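Local coordinates for protein TRAP-type C4-dicarboxylate:H+ symport system substrate-binding component DctP (Shewanella oneidensis, PDB 4MX6) that binds succinate in the periplasm and probably hands it to a TRAP-type membrane transporter for proton-coupled uptake of C4-dicarboxylates, at residues A35-E47 and E69-D83. Sequence-based numbering, arbitrary orientation.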
loop_
_atom_site.group_PDB
_atom_site.type_symbol
_atom_site.label_atom_id
_atom_site.label_comp_id
_atom_site.label_asym_id
_atom_site.label_seq_id
_atom_site.Cartn_x
_atom_site.Cartn_y
_atom_site.Cartn_z
ATOM N N ALA A 35 -8.672 -6.175 33.729
ATOM C CA ALA A 35 -8.450 -5.223 32.647
ATOM C C ALA A 35 -9.065 -5.752 31.356
ATOM O O ALA A 35 -9.094 -6.963 31.134
ATOM C CB ALA A 35 -6.958 -4.990 32.454
ATOM N N PRO A 36 -9.558 -4.848 30.491
ATOM C CA PRO A 36 -9.973 -5.290 29.157
ATOM C C PRO A 36 -8.767 -5.835 28.418
ATOM O O PRO A 36 -7.640 -5.407 28.696
ATOM C CB PRO A 36 -10.453 -3.997 28.485
ATOM C CG PRO A 36 -10.721 -3.045 29.615
ATOM C CD PRO A 36 -9.757 -3.404 30.687
ATOM N N VAL A 37 -8.986 -6.769 27.508
ATOM C CA VAL A 37 -7.903 -7.264 26.682
ATOM C C VAL A 37 -7.476 -6.138 25.741
ATOM O O VAL A 37 -8.301 -5.547 25.040
ATOM C CB VAL A 37 -8.322 -8.526 25.902
ATOM C CG1 VAL A 37 -7.257 -8.925 24.902
ATOM C CG2 VAL A 37 -8.585 -9.675 26.869
ATOM N N GLU A 38 -6.189 -5.810 25.764
ATOM C CA GLU A 38 -5.666 -4.786 24.868
ATOM C C GLU A 38 -5.299 -5.386 23.525
ATOM O O GLU A 38 -4.523 -6.342 23.442
ATOM C CB GLU A 38 -4.446 -4.089 25.469
ATOM C CG GLU A 38 -3.890 -2.964 24.580
ATOM C CD GLU A 38 -2.628 -2.330 25.128
ATOM O OE1 GLU A 38 -2.008 -2.925 26.036
ATOM O OE2 GLU A 38 -2.256 -1.227 24.664
ATOM N N ILE A 39 -5.871 -4.803 22.482
ATOM C CA ILE A 39 -5.567 -5.137 21.105
ATOM C C ILE A 39 -4.725 -4.004 20.527
ATOM O O ILE A 39 -5.156 -2.860 20.539
ATOM C CB ILE A 39 -6.869 -5.252 20.296
ATOM C CG1 ILE A 39 -7.704 -6.449 20.758
ATOM C CG2 ILE A 39 -6.566 -5.378 18.829
ATOM C CD1 ILE A 39 -9.089 -6.480 20.143
ATOM N N LYS A 40 -3.513 -4.309 20.069
ATOM C CA LYS A 40 -2.648 -3.288 19.475
ATOM C C LYS A 40 -2.709 -3.339 17.952
ATOM O O LYS A 40 -2.664 -4.426 17.368
ATOM C CB LYS A 40 -1.206 -3.476 19.937
ATOM C CG LYS A 40 -1.031 -3.343 21.425
ATOM C CD LYS A 40 0.432 -3.439 21.846
ATOM C CE LYS A 40 0.561 -3.532 23.356
ATOM N NZ LYS A 40 1.965 -3.477 23.801
ATOM N N PHE A 41 -2.820 -2.158 17.334
ATOM C CA PHE A 41 -2.861 -1.994 15.879
ATOM C C PHE A 41 -1.771 -0.982 15.553
ATOM O O PHE A 41 -1.872 0.187 15.944
ATOM C CB PHE A 41 -4.233 -1.467 15.465
ATOM C CG PHE A 41 -4.528 -1.547 13.976
ATOM C CD1 PHE A 41 -3.566 -1.333 13.001
ATOM C CD2 PHE A 41 -5.801 -1.831 13.563
ATOM C CE1 PHE A 41 -3.888 -1.418 11.655
ATOM C CE2 PHE A 41 -6.120 -1.920 12.223
ATOM C CZ PHE A 41 -5.161 -1.693 11.277
ATOM N N SER A 42 -0.708 -1.414 14.886
ATOM C CA SER A 42 0.346 -0.484 14.498
ATOM C C SER A 42 0.360 -0.284 12.997
ATOM O O SER A 42 -0.009 -1.176 12.240
ATOM C CB SER A 42 1.719 -0.952 14.995
ATOM O OG SER A 42 2.135 -2.179 14.414
ATOM N N HIS A 43 0.804 0.892 12.577
ATOM C CA HIS A 43 1.006 1.176 11.171
ATOM C C HIS A 43 2.021 2.299 10.981
ATOM O O HIS A 43 2.500 2.903 11.960
ATOM C CB HIS A 43 -0.343 1.466 10.492
ATOM C CG HIS A 43 -1.019 2.719 10.945
ATOM N ND1 HIS A 43 -0.627 3.959 10.489
ATOM C CD2 HIS A 43 -2.061 2.925 11.791
ATOM C CE1 HIS A 43 -1.411 4.874 11.034
ATOM N NE2 HIS A 43 -2.284 4.276 11.828
ATOM N N VAL A 44 2.349 2.571 9.721
ATOM C CA VAL A 44 3.450 3.469 9.383
ATOM C C VAL A 44 3.007 4.817 8.827
ATOM O O VAL A 44 3.851 5.646 8.502
ATOM C CB VAL A 44 4.434 2.798 8.384
ATOM C CG1 VAL A 44 4.921 1.488 8.959
ATOM C CG2 VAL A 44 3.820 2.603 6.996
ATOM N N VAL A 45 1.710 5.037 8.648
ATOM C CA VAL A 45 1.243 6.277 8.037
ATOM C C VAL A 45 0.786 7.326 9.051
ATOM O O VAL A 45 0.673 7.069 10.241
ATOM C CB VAL A 45 0.153 6.031 6.966
ATOM C CG1 VAL A 45 0.701 5.117 5.864
ATOM C CG2 VAL A 45 -1.136 5.465 7.555
ATOM N N ALA A 46 0.543 8.531 8.547
ATOM C CA ALA A 46 -0.032 9.594 9.362
ATOM C C ALA A 46 -1.472 9.245 9.756
ATOM O O ALA A 46 -2.133 8.430 9.122
ATOM C CB ALA A 46 0.008 10.911 8.614
ATOM N N GLU A 47 -1.964 9.882 10.805
ATOM C CA GLU A 47 -3.316 9.625 11.277
ATOM C C GLU A 47 -4.374 10.016 10.246
ATOM O O GLU A 47 -5.366 9.297 10.063
ATOM C CB GLU A 47 -3.545 10.398 12.582
ATOM C CG GLU A 47 -4.966 10.312 13.098
ATOM C CD GLU A 47 -5.100 10.722 14.536
ATOM O OE1 GLU A 47 -4.267 10.272 15.364
ATOM O OE2 GLU A 47 -6.070 11.446 14.842
ATOM N N GLU A 69 -14.412 -5.012 27.721
ATOM C CA GLU A 69 -13.961 -6.347 27.355
ATOM C C GLU A 69 -12.699 -6.295 26.496
ATOM O O GLU A 69 -11.782 -7.094 26.684
ATOM C CB GLU A 69 -15.058 -7.090 26.598
ATOM C CG GLU A 69 -16.345 -7.295 27.385
ATOM C CD GLU A 69 -17.450 -7.894 26.527
ATOM O OE1 GLU A 69 -17.225 -8.966 25.956
ATOM O OE2 GLU A 69 -18.531 -7.283 26.399
ATOM N N TYR A 70 -12.681 -5.363 25.543
ATOM C CA TYR A 70 -11.549 -5.158 24.653
ATOM C C TYR A 70 -11.328 -3.670 24.469
ATOM O O TYR A 70 -12.272 -2.882 24.482
ATOM C CB TYR A 70 -11.793 -5.813 23.280
ATOM C CG TYR A 70 -11.873 -7.312 23.361
ATOM C CD1 TYR A 70 -13.076 -7.953 23.639
ATOM C CD2 TYR A 70 -10.737 -8.089 23.207
ATOM C CE1 TYR A 70 -13.150 -9.324 23.750
ATOM C CE2 TYR A 70 -10.796 -9.453 23.314
ATOM C CZ TYR A 70 -12.005 -10.072 23.583
ATOM O OH TYR A 70 -12.077 -11.442 23.693
ATOM N N THR A 71 -10.068 -3.291 24.295
ATOM C CA THR A 71 -9.719 -1.932 23.917
ATOM C C THR A 71 -8.696 -2.022 22.801
ATOM O O THR A 71 -7.925 -2.974 22.764
ATOM C CB THR A 71 -9.136 -1.139 25.103
ATOM O OG1 THR A 71 -8.952 0.225 24.721
ATOM C CG2 THR A 71 -7.813 -1.733 25.559
ATOM N N VAL A 72 -8.698 -1.049 21.893
ATOM C CA VAL A 72 -7.750 -1.034 20.787
ATOM C C VAL A 72 -6.800 0.150 20.951
ATOM O O VAL A 72 -7.255 1.284 21.043
ATOM C CB VAL A 72 -8.462 -0.912 19.423
ATOM C CG1 VAL A 72 -7.443 -0.949 18.287
ATOM C CG2 VAL A 72 -9.480 -2.012 19.241
ATOM N N SER A 73 -5.498 -0.125 21.012
ATOM C CA SER A 73 -4.478 0.913 21.017
ATOM C C SER A 73 -3.902 1.036 19.617
ATOM O O SER A 73 -3.451 0.047 19.044
ATOM C CB SER A 73 -3.371 0.583 22.018
ATOM O OG SER A 73 -3.894 0.532 23.330
ATOM N N VAL A 74 -3.921 2.251 19.083
ATOM C CA VAL A 74 -3.458 2.503 17.727
ATOM C C VAL A 74 -2.146 3.277 17.766
ATOM O O VAL A 74 -2.026 4.287 18.454
ATOM C CB VAL A 74 -4.517 3.296 16.924
ATOM C CG1 VAL A 74 -4.007 3.645 15.536
ATOM C CG2 VAL A 74 -5.820 2.505 16.821
ATOM N N PHE A 75 -1.169 2.810 16.980
ATOM C CA PHE A 75 0.176 3.373 16.966
ATOM C C PHE A 75 0.538 3.754 15.538
ATOM O O PHE A 75 1.004 2.910 14.768
ATOM C CB PHE A 75 1.185 2.349 17.507
ATOM C CG PHE A 75 0.861 1.856 18.888
ATOM C CD1 PHE A 75 0.031 0.757 19.071
ATOM C CD2 PHE A 75 1.386 2.478 20.008
ATOM C CE1 PHE A 75 -0.274 0.302 20.338
ATOM C CE2 PHE A 75 1.074 2.017 21.285
ATOM C CZ PHE A 75 0.246 0.934 21.435
ATOM N N PRO A 76 0.305 5.020 15.149
ATOM C CA PRO A 76 0.582 5.460 13.777
ATOM C C PRO A 76 2.058 5.813 13.588
ATOM O O PRO A 76 2.836 5.783 14.554
ATOM C CB PRO A 76 -0.270 6.726 13.663
ATOM C CG PRO A 76 -0.186 7.323 15.050
ATOM C CD PRO A 76 -0.245 6.116 15.974
ATOM N N ASN A 77 2.441 6.142 12.360
ATOM C CA ASN A 77 3.739 6.772 12.102
ATOM C C ASN A 77 4.945 5.951 12.547
ATOM O O ASN A 77 5.979 6.525 12.889
ATOM C CB ASN A 77 3.835 8.122 12.833
ATOM C CG ASN A 77 2.869 9.140 12.319
ATOM O OD1 ASN A 77 2.859 9.430 11.130
ATOM N ND2 ASN A 77 2.066 9.722 13.216
ATOM N N SER A 78 4.823 4.631 12.531
ATOM C CA SER A 78 5.918 3.741 12.918
ATOM C C SER A 78 6.335 3.940 14.381
ATOM O O SER A 78 7.450 3.582 14.769
ATOM C CB SER A 78 7.148 3.916 12.003
ATOM O OG SER A 78 6.834 3.676 10.642
ATOM N N GLN A 79 5.443 4.481 15.203
ATOM C CA GLN A 79 5.805 4.794 16.587
ATOM C C GLN A 79 6.023 3.531 17.427
ATOM O O GLN A 79 6.763 3.566 18.404
ATOM C CB GLN A 79 4.751 5.700 17.232
ATOM C CG GLN A 79 4.684 7.104 16.629
ATOM C CD GLN A 79 3.411 7.850 17.016
ATOM O OE1 GLN A 79 2.649 7.396 17.876
ATOM N NE2 GLN A 79 3.168 8.995 16.371
ATOM N N LEU A 80 5.374 2.429 17.061
ATOM C CA LEU A 80 5.587 1.161 17.758
ATOM C C LEU A 80 6.417 0.193 16.902
ATOM O O LEU A 80 7.507 -0.206 17.306
ATOM C CB LEU A 80 4.260 0.528 18.173
ATOM C CG LEU A 80 4.382 -0.706 19.078
ATOM C CD1 LEU A 80 5.008 -0.341 20.423
ATOM C CD2 LEU A 80 3.021 -1.352 19.264
ATOM N N PHE A 81 5.889 -0.179 15.738
ATOM C CA PHE A 81 6.610 -1.005 14.773
ATOM C C PHE A 81 6.582 -0.323 13.413
ATOM O O PHE A 81 5.607 0.353 13.053
ATOM C CB PHE A 81 6.018 -2.418 14.704
ATOM C CG PHE A 81 6.096 -3.138 16.010
ATOM C CD1 PHE A 81 7.325 -3.460 16.554
ATOM C CD2 PHE A 81 4.950 -3.455 16.719
ATOM C CE1 PHE A 81 7.412 -4.096 17.776
ATOM C CE2 PHE A 81 5.035 -4.097 17.941
ATOM C CZ PHE A 81 6.260 -4.412 18.467
ATOM N N GLY A 82 7.641 -0.538 12.642
ATOM C CA GLY A 82 7.774 0.037 11.321
ATOM C C GLY A 82 7.762 -1.031 10.245
ATOM O O GLY A 82 7.474 -2.200 10.505
ATOM N N ASP A 83 8.100 -0.622 9.024
ATOM C CA ASP A 83 8.019 -1.516 7.866
ATOM C C ASP A 83 8.803 -2.798 8.088
ATOM O O ASP A 83 8.333 -3.890 7.760
ATOM C CB ASP A 83 8.620 -0.858 6.627
ATOM C CG ASP A 83 7.624 -0.053 5.803
ATOM O OD1 ASP A 83 6.408 -0.033 6.100
ATOM O OD2 ASP A 83 8.091 0.521 4.772
HETATM O O HOH W 1 3.314 -1.092 12.041
HETATM O O HOH W 2 6.449 5.854 9.236
#
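Residues Val37 to Ser42 pair in parallel with Tyr70 to Phe75, a worked example of two strands joined by a beta-alpha-beta crossover. Seven main-chain bonds zip them together, from Val37 N to Glu69 O through to His43 N on Phe75 O. Beyond the strands the pairing runs on into a type I' turn, Pro76 to Gln79: Ser78 N reaches His43 O in its carbonyl plane (3.0 Å), and Asn77 N bonds Val45 O.

Among side chains, the extended Glu38 carries OE2 to Ser73 OG (2.7 Å), and this hydroxyl donates to the anti side of the Glu38 carboxylate. Apolar packing on the same face sets Lys40 CG against Phe75 CE1 (3.9 Å); on the other, Val37 CB and Ile39 CD1 both meet Tyr70 CD2.

The His43 ring, folded back between its own N and carbonyl carbon (chi1 67°), lays one face over Pro76 CA in a CH-pi contact, while ND1 accepts Val45 N in the ring plane (3.2 Å). An alanine here would probably cost Pro76 CA its ring partner and leave Val45 N without the ND1 acceptor. A water joins Val44 O to Ser78 OG.

Helix 50-65 makes the crossover, packing Met54 on Phe41 and Val62 on Tyr70, while Phe97 flanks Ile39. At the far end Val45 touches the bound succinate, and Asp83 forms a salt bridge with the succinate-binding Lys104.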